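Local atomic coordinates of protein synthesis inhibitor I (Hordeum vulgare, PDB entry 4FBC), a protein that belongs to the ribosome-inactivating protein family of plants and inhibits protein synthesis. Residues F45-P50 with A219-T224; T130-G135 with L170-N175; T178-V183 with N253-L258; K208-G213 with E241-R246. The protein carries 3 engineered substitutions. All coordinates share one frame; numbering follows the deposited sequence.

Contact 1. Residues F45-P50 with A219-T224; sequences FSHNRP and AALLKT
Leu221 lays its CD1 methyl over one face of the His47 imidazole, and Thr224 meets the same ring at its rim. CD1 stands 3.6 Å from the ring centroid of His47, 21° off the ring normal, a CH-pi contact displaced toward the CD2-NE2 side. With CG of Leu221 anti to the backbone N (chi1 -169°), the isobutyl group reaches out from helix 214-225 toward the hairpin. The threonine comes across the histidine side chain at roughly a right angle: His47 NE2 donates to Thr224 OG1 at 2.8 Å, and the oxygen lies 22° out of the ring plane. That hydroxyl donates in turn to Leu221 O, 2.6 Å from OG1, so the oxygen accepts one hydrogen bond and gives another, and the ring's rotation is restrained. Ser46 sets OG 3.4 Å from Leu221 CG; its polar partner is Asp225. His47 also touches Ala248 and Ala252 of helix 248-254. Histidine suits this place because one flat group offers a pi face to the leucine and an N-H to the threonine. Donation from NE2 implies a proton on that nitrogen, and the pair of bonds ending on a helix carbonyl gives the type I' hairpin a directional hold on the helix.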
loop_
_atom_site.group_PDB
_atom_site.type_symbol
_atom_site.label_atom_id
_atom_site.label_comp_id
_atom_site.label_asym_id
_atom_site.label_seq_id
_atom_site.Cartn_x
_atom_site.Cartn_y
_atom_site.Cartn_z
ATOM N N PHE A 45 1.182 -18.430 -3.317
ATOM C CA PHE A 45 0.342 -17.991 -2.207
ATOM C C PHE A 45 0.927 -18.539 -0.919
ATOM O O PHE A 45 1.686 -19.505 -0.945
ATOM C CB PHE A 45 -1.074 -18.569 -2.349
ATOM C CG PHE A 45 -1.893 -17.939 -3.423
ATOM C CD1 PHE A 45 -1.676 -18.260 -4.760
ATOM C CD2 PHE A 45 -2.932 -17.079 -3.095
ATOM C CE1 PHE A 45 -2.468 -17.687 -5.761
ATOM C CE2 PHE A 45 -3.721 -16.497 -4.086
ATOM C CZ PHE A 45 -3.482 -16.805 -5.423
ATOM N N SER A 46 0.561 -17.938 0.216
ATOM C CA SER A 46 0.913 -18.478 1.532
ATOM C C SER A 46 -0.343 -18.484 2.382
ATOM O O SER A 46 -0.920 -17.422 2.616
ATOM C CB SER A 46 1.965 -17.595 2.218
ATOM O OG SER A 46 2.326 -18.131 3.488
ATOM N N HIS A 47 -0.752 -19.670 2.846
ATOM C CA HIS A 47 -1.986 -19.828 3.634
ATOM C C HIS A 47 -3.163 -19.150 2.941
ATOM O O HIS A 47 -3.983 -18.464 3.576
ATOM C CB HIS A 47 -1.785 -19.288 5.055
ATOM C CG HIS A 47 -0.674 -19.967 5.795
ATOM N ND1 HIS A 47 -0.894 -20.791 6.880
ATOM C CD2 HIS A 47 0.664 -19.965 5.587
ATOM C CE1 HIS A 47 0.265 -21.257 7.316
ATOM N NE2 HIS A 47 1.224 -20.773 6.549
ATOM N N ASN A 48 -3.227 -19.351 1.628
ATOM C CA ASN A 48 -4.273 -18.788 0.772
ATOM C C ASN A 48 -4.343 -17.258 0.790
ATOM O O ASN A 48 -5.395 -16.668 0.525
ATOM C CB ASN A 48 -5.644 -19.407 1.086
ATOM C CG ASN A 48 -6.635 -19.249 -0.058
ATOM O OD1 ASN A 48 -6.242 -19.023 -1.208
ATOM N ND2 ASN A 48 -7.928 -19.370 0.249
ATOM N N ARG A 49 -3.214 -16.621 1.096
ATOM C CA ARG A 49 -3.087 -15.181 0.939
ATOM C C ARG A 49 -2.112 -14.945 -0.205
ATOM O O ARG A 49 -1.132 -15.687 -0.349
ATOM C CB ARG A 49 -2.532 -14.526 2.208
ATOM C CG ARG A 49 -3.402 -14.688 3.448
ATOM C CD ARG A 49 -4.858 -14.296 3.182
ATOM N NE ARG A 49 -4.978 -12.961 2.601
ATOM C CZ ARG A 49 -6.008 -12.553 1.869
ATOM N NH1 ARG A 49 -7.021 -13.384 1.636
ATOM N NH2 ARG A 49 -6.033 -11.319 1.371
ATOM N N PRO A 50 -2.366 -13.911 -1.019
ATOM C CA PRO A 50 -1.476 -13.662 -2.162
ATOM C C PRO A 50 -0.083 -13.159 -1.741
ATOM O O PRO A 50 0.066 -12.508 -0.700
ATOM C CB PRO A 50 -2.226 -12.593 -2.963
ATOM C CG PRO A 50 -3.029 -11.839 -1.935
ATOM C CD PRO A 50 -3.425 -12.894 -0.902
ATOM N N ALA A 219 7.638 -12.370 6.156
ATOM C CA ALA A 219 8.661 -13.398 6.320
ATOM C C ALA A 219 8.267 -14.456 7.356
ATOM O O ALA A 219 8.483 -15.641 7.139
ATOM C CB ALA A 219 9.998 -12.765 6.676
ATOM N N ALA A 220 7.694 -14.037 8.484
ATOM C CA ALA A 220 7.250 -14.988 9.500
ATOM C C ALA A 220 6.251 -16.028 8.983
ATOM O O ALA A 220 6.311 -17.203 9.352
ATOM C CB ALA A 220 6.681 -14.250 10.716
ATOM N N LEU A 221 5.308 -15.602 8.146
ATOM C CA LEU A 221 4.374 -16.563 7.580
ATOM C C LEU A 221 5.034 -17.434 6.505
ATOM O O LEU A 221 4.817 -18.648 6.478
ATOM C CB LEU A 221 3.127 -15.861 7.027
ATOM C CG LEU A 221 2.009 -16.830 6.662
ATOM C CD1 LEU A 221 1.541 -17.621 7.892
ATOM C CD2 LEU A 221 0.846 -16.054 6.060
ATOM N N LEU A 222 5.845 -16.822 5.640
ATOM C CA LEU A 222 6.542 -17.575 4.585
ATOM C C LEU A 222 7.398 -18.718 5.134
ATOM O O LEU A 222 7.512 -19.780 4.513
ATOM C CB LEU A 222 7.406 -16.640 3.734
ATOM C CG LEU A 222 6.622 -15.696 2.814
ATOM C CD1 LEU A 222 7.522 -14.596 2.254
ATOM C CD2 LEU A 222 5.982 -16.489 1.685
ATOM N N LYS A 223 8.011 -18.494 6.291
ATOM C CA LYS A 223 8.832 -19.524 6.925
ATOM C C LYS A 223 8.045 -20.786 7.250
ATOM O O LYS A 223 8.588 -21.895 7.216
ATOM C CB LYS A 223 9.508 -18.966 8.182
ATOM C CG LYS A 223 10.646 -18.013 7.873
ATOM C CD LYS A 223 11.257 -17.433 9.127
ATOM C CE LYS A 223 12.382 -16.470 8.770
ATOM N NZ LYS A 223 13.019 -15.872 9.988
ATOM N N THR A 224 6.760 -20.636 7.547
ATOM C CA THR A 224 5.947 -21.796 7.903
ATOM C C THR A 224 5.615 -22.691 6.702
ATOM O O THR A 224 5.198 -23.846 6.867
ATOM C CB THR A 224 4.644 -21.386 8.653
ATOM O OG1 THR A 224 3.777 -20.677 7.761
ATOM C CG2 THR A 224 4.971 -20.515 9.867
#

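Contact 2. Residues T130-G135 with L170-N175; sequences TNVALG and LLLMVN
Leu134 pushes its CD2 methyl into the angle between Leu172 and Met173 on helix 157-179, 3.9 Å from Leu172 CB and 3.8 Å from Met173 CG. Against Leu172 it stands nearly perpendicular, both its methyls reaching the CB of that residue, whereas Met173 runs past it in the opposite direction. Leu172 in turn extends CD1 to Val132 CG1, at 3.9 Å, so branched side chains from alternate positions of the incoming chain meet one helical residue. The thioether of Met173 bends at the last torsion (chi3 82°), bringing CE alongside the backbone of Gly135, 3.3 Å from that residue's carbonyl O. Glycine is apt there, since its backbone angles would jam a side chain against the preceding carbonyl oxygen; it is also the N-cap of helix 136-147. No hydrogen bond links the segments, and the polar backbone looks elsewhere, with Leu134 paired to Gly201 and Met173 O taken by Tyr28. Phe186 and Leu190 of helix 181-190 close further round Leu134. This is the hydrophobic interior of a ribosome-inactivating protein fold, in which a long central helix is wrapped by shorter elements; the neighbouring Leu171 of that helix lines the adenosine monophosphate pocket.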
loop_
_atom_site.group_PDB
_atom_site.type_symbol
_atom_site.label_atom_id
_atom_site.label_comp_id
_atom_site.label_asym_id
_atom_site.label_seq_id
_atom_site.Cartn_x
_atom_site.Cartn_y
_atom_site.Cartn_z
ATOM N N THR A 130 -0.480 6.311 15.172
ATOM C CA THR A 130 -1.656 6.223 16.031
ATOM C C THR A 130 -2.339 7.586 16.215
ATOM O O THR A 130 -3.375 7.679 16.872
ATOM C CB THR A 130 -1.295 5.606 17.397
ATOM O OG1 THR A 130 -0.006 6.083 17.817
ATOM C CG2 THR A 130 -1.253 4.089 17.295
ATOM N N ASN A 131 -1.758 8.628 15.622
ATOM C CA ASN A 131 -2.271 9.997 15.735
ATOM C C ASN A 131 -3.032 10.460 14.497
ATOM O O ASN A 131 -3.634 11.539 14.500
ATOM C CB ASN A 131 -1.130 10.991 15.997
ATOM C CG ASN A 131 -0.465 10.792 17.349
ATOM O OD1 ASN A 131 -1.090 10.318 18.299
ATOM N ND2 ASN A 131 0.813 11.161 17.441
ATOM N N VAL A 132 -2.993 9.658 13.435
ATOM C CA VAL A 132 -3.577 10.065 12.159
ATOM C C VAL A 132 -5.058 9.699 12.049
ATOM O O VAL A 132 -5.421 8.523 12.035
ATOM C CB VAL A 132 -2.830 9.428 10.969
ATOM C CG1 VAL A 132 -3.355 9.982 9.653
ATOM C CG2 VAL A 132 -1.328 9.674 11.095
ATOM N N ALA A 133 -5.912 10.714 11.947
ATOM C CA ALA A 133 -7.344 10.481 11.768
ATOM C C ALA A 133 -7.638 9.943 10.373
ATOM O O ALA A 133 -7.238 10.537 9.367
ATOM C CB ALA A 133 -8.130 11.757 12.017
ATOM N N LEU A 134 -8.346 8.822 10.319
ATOM C CA LEU A 134 -8.777 8.257 9.049
ATOM C C LEU A 134 -10.301 8.319 8.986
ATOM O O LEU A 134 -10.964 8.369 10.027
ATOM C CB LEU A 134 -8.291 6.814 8.924
ATOM C CG LEU A 134 -6.767 6.648 9.053
ATOM C CD1 LEU A 134 -6.363 5.191 8.978
ATOM C CD2 LEU A 134 -6.064 7.449 7.991
ATOM N N GLY A 135 -10.848 8.313 7.776
ATOM C CA GLY A 135 -12.292 8.354 7.589
ATOM C C GLY A 135 -12.653 8.878 6.215
ATOM O O GLY A 135 -11.768 9.260 5.438
ATOM N N LEU A 170 -3.605 9.029 2.656
ATOM C CA LEU A 170 -3.750 8.120 1.527
ATOM C C LEU A 170 -2.909 6.854 1.664
ATOM O O LEU A 170 -3.343 5.777 1.263
ATOM C CB LEU A 170 -3.446 8.829 0.208
ATOM C CG LEU A 170 -4.311 10.042 -0.107
ATOM C CD1 LEU A 170 -4.048 10.529 -1.519
ATOM C CD2 LEU A 170 -5.801 9.706 0.081
ATOM N N LEU A 171 -1.703 6.983 2.210
ATOM C CA LEU A 171 -0.850 5.819 2.417
ATOM C C LEU A 171 -1.575 4.795 3.274
ATOM O O LEU A 171 -1.563 3.593 2.979
ATOM C CB LEU A 171 0.458 6.237 3.094
ATOM C CG LEU A 171 1.521 6.687 2.106
ATOM C CD1 LEU A 171 2.725 7.213 2.857
ATOM C CD2 LEU A 171 1.918 5.541 1.211
ATOM N N LEU A 172 -2.228 5.281 4.325
ATOM C CA LEU A 172 -2.946 4.409 5.234
ATOM C C LEU A 172 -4.203 3.830 4.596
ATOM O O LEU A 172 -4.458 2.632 4.710
ATOM C CB LEU A 172 -3.268 5.144 6.536
ATOM C CG LEU A 172 -2.065 5.293 7.466
ATOM C CD1 LEU A 172 -2.303 6.434 8.439
ATOM C CD2 LEU A 172 -1.816 3.988 8.221
ATOM N N MET A 173 -4.962 4.664 3.889
ATOM C CA MET A 173 -6.272 4.232 3.389
ATOM C C MET A 173 -6.214 3.488 2.059
ATOM O O MET A 173 -7.186 2.825 1.662
ATOM C CB MET A 173 -7.225 5.427 3.327
ATOM C CG MET A 173 -7.492 6.013 4.719
ATOM S SD MET A 173 -8.690 7.359 4.696
ATOM C CE MET A 173 -10.243 6.437 4.683
ATOM N N VAL A 174 -5.076 3.579 1.374
ATOM C CA VAL A 174 -4.864 2.834 0.139
ATOM C C VAL A 174 -3.756 1.787 0.300
ATOM O O VAL A 174 -4.019 0.591 0.264
ATOM C CB VAL A 174 -4.558 3.768 -1.057
ATOM C CG1 VAL A 174 -4.297 2.961 -2.321
ATOM C CG2 VAL A 174 -5.710 4.738 -1.286
ATOM N N ASN A 175 -2.514 2.229 0.479
ATOM C CA ASN A 175 -1.397 1.281 0.504
ATOM C C ASN A 175 -1.394 0.312 1.681
ATOM O O ASN A 175 -1.255 -0.900 1.478
ATOM C CB ASN A 175 -0.055 2.019 0.426
ATOM C CG ASN A 175 -0.025 3.018 -0.690
ATOM O OD1 ASN A 175 -0.812 3.960 -0.704
ATOM N ND2 ASN A 175 0.883 2.825 -1.644
#

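Contact 3. Residues T178-V183 with N253-L258; sequences TRFQTV and NTLGIL. With AMP (adenosine monophosphate), chain E.
Arg179 O is gripped by two consecutive backbone N-H groups, Gly256 N at 2.7 Å and Ile257 N at 3.2 Å. Both approach from the same face of the carbonyl, well above its plane. Glycine fits at 256, where a CB would run into Thr178 O. Two residues on, Gln181 N donates to Thr254 O at 2.8 Å, beside a single beta bridge between Phe180 and Leu255. The Gln181 side chain adds a longer bond, NE2 to Leu255 O at 3.3 Å, while a water joins Asn253 OD1 to Gln181 OE1, weakly on the glutamine side. Phe180 interrupts the helical run between helices 157-179 and 181-190, and is the N-cap residue of the second. The residue just before this break, Arg179, belongs to the adenosine monophosphate pocket of this ribosome-inactivating protein: extended from CG to NE, it sends NH1 to N3 of the ligand at 3.2 Å with an N-H...N angle of 152°. N3 lies at the guanidinium edge, in plane, and the ribose O2' sits over one face. Glu176 forms a salt bridge with NH1, and Asn86 O takes a bond from NH2, which helps position the guanidinium. Away from the ligand, Thr182 CG2 meets Thr254 CG2 at 3.9 Å.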
loop_
_atom_site.group_PDB
_atom_site.type_symbol
_atom_site.label_atom_id
_atom_site.label_comp_id
_atom_site.label_asym_id
_atom_site.label_seq_id
_atom_site.Cartn_x
_atom_site.Cartn_y
_atom_site.Cartn_z
ATOM N N THR A 178 -4.251 -2.083 1.430
ATOM C CA THR A 178 -3.944 -3.185 0.511
ATOM C C THR A 178 -3.085 -4.250 1.207
ATOM O O THR A 178 -3.355 -5.455 1.113
ATOM C CB THR A 178 -3.246 -2.647 -0.759
ATOM O OG1 THR A 178 -4.146 -1.783 -1.474
ATOM C CG2 THR A 178 -2.818 -3.779 -1.668
ATOM N N ARG A 179 -2.056 -3.808 1.929
ATOM C CA ARG A 179 -1.155 -4.737 2.601
ATOM C C ARG A 179 -1.794 -5.554 3.721
ATOM O O ARG A 179 -1.414 -6.703 3.939
ATOM C CB ARG A 179 0.035 -3.981 3.179
ATOM C CG ARG A 179 1.024 -3.507 2.124
ATOM C CD ARG A 179 1.955 -2.478 2.730
ATOM N NE ARG A 179 2.993 -2.050 1.785
ATOM C CZ ARG A 179 3.562 -0.850 1.801
ATOM N NH1 ARG A 179 3.193 0.043 2.708
ATOM N NH2 ARG A 179 4.510 -0.546 0.919
ATOM N N PHE A 180 -2.743 -4.961 4.439
ATOM C CA PHE A 180 -3.268 -5.563 5.667
ATOM C C PHE A 180 -4.781 -5.625 5.716
ATOM O O PHE A 180 -5.448 -4.603 5.548
ATOM C CB PHE A 180 -2.792 -4.776 6.894
ATOM C CG PHE A 180 -1.313 -4.762 7.053
ATOM C CD1 PHE A 180 -0.649 -5.884 7.532
ATOM C CD2 PHE A 180 -0.581 -3.639 6.701
ATOM C CE1 PHE A 180 0.732 -5.879 7.662
ATOM C CE2 PHE A 180 0.793 -3.629 6.829
ATOM C CZ PHE A 180 1.443 -4.750 7.314
ATOM N N GLN A 181 -5.310 -6.819 5.966
ATOM C CA GLN A 181 -6.759 -7.002 6.139
ATOM C C GLN A 181 -7.258 -6.291 7.386
ATOM O O GLN A 181 -8.428 -5.904 7.474
ATOM C CB GLN A 181 -7.112 -8.492 6.227
ATOM C CG GLN A 181 -6.659 -9.317 5.020
ATOM C CD GLN A 181 -7.393 -10.636 4.926
ATOM O OE1 GLN A 181 -8.602 -10.662 4.681
ATOM N NE2 GLN A 181 -6.678 -11.740 5.130
ATOM N N THR A 182 -6.378 -6.137 8.367
ATOM C CA THR A 182 -6.737 -5.412 9.585
ATOM C C THR A 182 -7.015 -3.949 9.246
ATOM O O THR A 182 -8.054 -3.393 9.631
ATOM C CB THR A 182 -5.617 -5.487 10.617
ATOM O OG1 THR A 182 -4.372 -5.260 9.949
ATOM C CG2 THR A 182 -5.590 -6.854 11.304
ATOM N N VAL A 183 -6.094 -3.325 8.514
ATOM C CA VAL A 183 -6.254 -1.926 8.130
ATOM C C VAL A 183 -7.427 -1.699 7.164
ATOM O O VAL A 183 -8.186 -0.742 7.326
ATOM C CB VAL A 183 -4.954 -1.352 7.556
ATOM C CG1 VAL A 183 -5.158 0.086 7.080
ATOM C CG2 VAL A 183 -3.832 -1.431 8.610
ATOM N N ASN A 253 -5.056 -14.207 8.548
ATOM C CA ASN A 253 -6.163 -13.256 8.672
ATOM C C ASN A 253 -5.710 -11.800 8.672
ATOM O O ASN A 253 -6.497 -10.906 8.372
ATOM C CB ASN A 253 -6.980 -13.546 9.933
ATOM C CG ASN A 253 -7.916 -14.713 9.754
ATOM O OD1 ASN A 253 -8.626 -14.806 8.743
ATOM N ND2 ASN A 253 -7.927 -15.619 10.723
ATOM N N THR A 254 -4.442 -11.558 9.001
ATOM C CA THR A 254 -3.923 -10.194 9.095
ATOM C C THR A 254 -3.355 -9.671 7.774
ATOM O O THR A 254 -3.567 -8.506 7.420
ATOM C CB THR A 254 -2.859 -10.084 10.210
ATOM O OG1 THR A 254 -3.466 -10.447 11.457
ATOM C CG2 THR A 254 -2.302 -8.656 10.297
ATOM N N LEU A 255 -2.658 -10.537 7.040
ATOM C CA LEU A 255 -1.972 -10.137 5.811
ATOM C C LEU A 255 -2.948 -10.023 4.635
ATOM O O LEU A 255 -3.624 -10.989 4.285
ATOM C CB LEU A 255 -0.839 -11.128 5.483
ATOM C CG LEU A 255 0.404 -10.996 6.376
ATOM C CD1 LEU A 255 1.199 -12.290 6.393
ATOM C CD2 LEU A 255 1.268 -9.825 5.924
ATOM N N GLY A 256 -3.022 -8.836 4.041
ATOM C CA GLY A 256 -3.779 -8.635 2.808
ATOM C C GLY A 256 -3.014 -9.191 1.614
ATOM O O GLY A 256 -3.556 -9.960 0.822
ATOM N N ILE A 257 -1.746 -8.802 1.487
ATOM C CA ILE A 257 -0.850 -9.384 0.478
ATOM C C ILE A 257 0.557 -9.327 1.046
ATOM O O ILE A 257 0.915 -8.342 1.678
ATOM C CB ILE A 257 -0.969 -8.673 -0.917
ATOM C CG1 ILE A 257 -0.051 -9.344 -1.953
ATOM C CG2 ILE A 257 -0.720 -7.153 -0.806
ATOM C CD1 ILE A 257 -0.349 -8.899 -3.413
ATOM N N LEU A 258 1.324 -10.400 0.875
ATOM C CA LEU A 258 2.652 -10.492 1.489
ATOM C C LEU A 258 3.697 -9.848 0.586
ATOM O O LEU A 258 3.630 -9.985 -0.626
ATOM C CB LEU A 258 3.050 -11.963 1.729
ATOM C CG LEU A 258 2.452 -12.754 2.897
ATOM C CD1 LEU A 258 0.971 -13.069 2.654
ATOM C CD2 LEU A 258 3.230 -14.035 3.169
HETATM P P AMP E . 12.398 1.049 3.973
HETATM O O1P AMP E . 12.570 2.522 4.286
HETATM O O2P AMP E . 13.208 0.047 4.769
HETATM O O3P AMP E . 12.621 0.815 2.493
HETATM O "O5'" AMP E . 10.851 0.667 4.050
HETATM C "C5'" AMP E . 10.299 0.051 5.206
HETATM C "C4'" AMP E . 8.799 -0.076 5.093
HETATM O "O4'" AMP E . 8.197 1.244 5.118
HETATM C "C3'" AMP E . 8.284 -0.699 3.799
HETATM O "O3'" AMP E . 8.320 -2.119 3.811
HETATM C "C2'" AMP E . 6.879 -0.121 3.678
HETATM O "O2'" AMP E . 5.972 -0.836 4.517
HETATM C "C1'" AMP E . 7.078 1.286 4.258
HETATM N N9 AMP E . 7.328 2.305 3.210
HETATM C C8 AMP E . 8.484 2.985 3.021
HETATM N N7 AMP E . 8.392 3.862 1.986
HETATM C C5 AMP E . 7.137 3.761 1.492
HETATM C C6 AMP E . 6.359 4.407 0.401
HETATM N N6 AMP E . 6.923 5.358 -0.391
HETATM N N1 AMP E . 5.066 4.014 0.228
HETATM C C2 AMP E . 4.500 3.065 1.006
HETATM N N3 AMP E . 5.142 2.445 2.015
HETATM C C4 AMP E . 6.439 2.746 2.307
HETATM O O HOH W 1 -9.846 -12.321 7.293
#

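Contact 4. Residues K208-G213 with E241-R246; sequences KAQVNG and EKMGVR
A methionine lying along a helix surface, fastened beside it by one amide bond, joins helix 205-211 to the loop between helices 214-225 and 248-254. Met243, in a short 3-10 turn, is the main apolar element. Its side chain is fully stretched (chi2 -178°, chi3 -179°), which carries CE to the end of helix 205-211, where it lies 3.4 Å from Ala209 O and 3.3 Å from Gly213 O. Nearer its root, Met243 CG packs on Ala209 CB at 3.8 Å. A long unbranched thioether suits this path, since it can follow the backbone closely. The small residues beneath it matter as much: alanine lets the two backbones come together, its CB reaching Lys242 O at 3.3 Å, and at Gly213 a side chain would collide with the methionine methyl. Gly213 is also the N-cap of helix 214-225, so the methyl settles at the junction of two successive helices in the helical part of the ribosome-inactivating protein fold. Gln210 crosses Met243 obliquely, with CG 3.8 Å from Met243 CB, and then donates from NE2 to Met243 O at 2.9 Å. That bond is well directed: the oxygen lies in the amide plane, the donor nitrogen lies in the carbonyl plane of Met243, and the N-H...O angle is 157°. The other end of the amide, OE1, is engaged by Thr182 OG1, so both polar atoms of this buried glutamine are used, which is consistent with a single orientation of the amide. Beyond Met243 the geometry at Gly244, at positive phi, and Val245 fits a G1 beta bulge, and Val245 packs on Leu217 and Ala251.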
loop_
_atom_site.group_PDB
_atom_site.type_symbol
_atom_site.label_atom_id
_atom_site.label_comp_id
_atom_site.label_asym_id
_atom_site.label_seq_id
_atom_site.Cartn_x
_atom_site.Cartn_y
_atom_site.Cartn_z
ATOM N N LYS A 208 -0.425 -0.370 14.108
ATOM C CA LYS A 208 0.788 0.424 13.934
ATOM C C LYS A 208 1.984 -0.512 13.811
ATOM O O LYS A 208 2.803 -0.350 12.911
ATOM C CB LYS A 208 0.999 1.417 15.091
ATOM C CG LYS A 208 2.372 2.103 15.045
ATOM C CD LYS A 208 2.467 3.280 16.014
ATOM C CE LYS A 208 2.331 2.837 17.468
ATOM N NZ LYS A 208 2.237 4.027 18.382
ATOM N N ALA A 209 2.066 -1.504 14.699
ATOM C CA ALA A 209 3.165 -2.477 14.667
ATOM C C ALA A 209 3.171 -3.266 13.360
ATOM O O ALA A 209 4.233 -3.488 12.756
ATOM C CB ALA A 209 3.087 -3.416 15.861
ATOM N N GLN A 210 1.982 -3.684 12.923
ATOM C CA GLN A 210 1.829 -4.369 11.638
ATOM C C GLN A 210 2.325 -3.507 10.484
ATOM O O GLN A 210 3.167 -3.950 9.685
ATOM C CB GLN A 210 0.358 -4.754 11.411
ATOM C CG GLN A 210 -0.160 -5.843 12.356
ATOM C CD GLN A 210 -1.668 -5.816 12.496
ATOM O OE1 GLN A 210 -2.367 -5.228 11.669
ATOM N NE2 GLN A 210 -2.178 -6.435 13.551
ATOM N N VAL A 211 1.815 -2.279 10.402
ATOM C CA VAL A 211 2.231 -1.345 9.354
ATOM C C VAL A 211 3.753 -1.143 9.349
ATOM O O VAL A 211 4.384 -1.130 8.286
ATOM C CB VAL A 211 1.496 0.010 9.468
ATOM C CG1 VAL A 211 2.161 1.061 8.589
ATOM C CG2 VAL A 211 0.021 -0.153 9.068
ATOM N N ASN A 212 4.341 -1.029 10.537
ATOM C CA ASN A 212 5.789 -0.823 10.651
ATOM C C ASN A 212 6.633 -2.106 10.531
ATOM O O ASN A 212 7.866 -2.054 10.623
ATOM C CB ASN A 212 6.115 -0.077 11.956
ATOM C CG ASN A 212 5.704 1.388 11.917
ATOM O OD1 ASN A 212 5.606 1.999 10.847
ATOM N ND2 ASN A 212 5.469 1.965 13.095
ATOM N N GLY A 213 5.979 -3.247 10.307
ATOM C CA GLY A 213 6.666 -4.528 10.206
ATOM C C GLY A 213 6.143 -5.470 9.120
ATOM O O GLY A 213 6.127 -6.690 9.296
ATOM N N GLU A 241 4.187 -10.528 19.180
ATOM C CA GLU A 241 3.233 -10.093 20.192
ATOM C C GLU A 241 2.774 -8.654 19.993
ATOM O O GLU A 241 1.614 -8.310 20.250
ATOM C CB GLU A 241 3.849 -10.255 21.583
ATOM C CG GLU A 241 2.833 -10.615 22.635
ATOM C CD GLU A 241 2.067 -11.870 22.268
ATOM O OE1 GLU A 241 2.714 -12.890 21.926
ATOM O OE2 GLU A 241 0.817 -11.828 22.309
ATOM N N LYS A 242 3.692 -7.814 19.537
ATOM C CA LYS A 242 3.422 -6.398 19.357
ATOM C C LYS A 242 2.361 -6.155 18.278
ATOM O O LYS A 242 1.659 -5.139 18.299
ATOM C CB LYS A 242 4.726 -5.686 18.995
ATOM C CG LYS A 242 4.770 -4.222 19.366
ATOM C CD LYS A 242 6.089 -3.595 18.916
ATOM C CE LYS A 242 5.973 -2.082 18.809
ATOM N NZ LYS A 242 7.268 -1.446 18.414
ATOM N N MET A 243 2.266 -7.083 17.328
ATOM C CA MET A 243 1.259 -7.010 16.269
ATOM C C MET A 243 -0.047 -7.702 16.641
ATOM O O MET A 243 -1.027 -7.649 15.878
ATOM C CB MET A 243 1.794 -7.667 14.999
ATOM C CG MET A 243 2.976 -6.956 14.402
ATOM S SD MET A 243 3.435 -7.813 12.892
ATOM C CE MET A 243 4.858 -6.853 12.376
ATOM N N GLY A 244 -0.057 -8.372 17.790
ATOM C CA GLY A 244 -1.216 -9.146 18.214
ATOM C C GLY A 244 -1.340 -10.449 17.435
ATOM O O GLY A 244 -2.398 -11.082 17.420
ATOM N N VAL A 245 -0.246 -10.851 16.795
ATOM C CA VAL A 245 -0.248 -12.008 15.907
ATOM C C VAL A 245 0.584 -13.127 16.497
ATOM O O VAL A 245 1.815 -13.094 16.440
ATOM C CB VAL A 245 0.313 -11.625 14.518
ATOM C CG1 VAL A 245 0.376 -12.855 13.600
ATOM C CG2 VAL A 245 -0.530 -10.538 13.894
ATOM N N ARG A 246 -0.093 -14.116 17.069
ATOM C CA ARG A 246 0.596 -15.205 17.750
ATOM C C ARG A 246 0.656 -16.495 16.943
ATOM O O ARG A 246 1.493 -17.350 17.210
ATOM C CB ARG A 246 -0.077 -15.492 19.086
ATOM C CG ARG A 246 0.091 -14.381 20.084
ATOM C CD ARG A 246 -0.376 -14.852 21.434
ATOM N NE ARG A 246 -0.388 -13.769 22.405
ATOM C CZ ARG A 246 -1.042 -13.818 23.560
ATOM N NH1 ARG A 246 -1.743 -14.902 23.880
ATOM N NH2 ARG A 246 -0.999 -12.783 24.390
#

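Overall arrangement
Contact 3 is the hub, touching each of the others and holding adenosine monophosphate through Arg179. Contact 1 lies 12 Å from it between centres; Arg49 of the hairpin donates to Leu255 O and Gly256 O, and Pro50 pairs with Leu258. Contact 4, with its centre 11 Å from that of contact 3, meets it where Phe180 packs on the backbone of Gln210 and Val211. Contact 2 shares helix 157-179 with contact 3 and is tied to contact 4 by Thr130 and Lys208. Contacts 1 and 2 do not touch, their centres being 25 Å apart. The side chain of Leu172 is about 9 Å from the ligand and that of Leu222 about 13 Å.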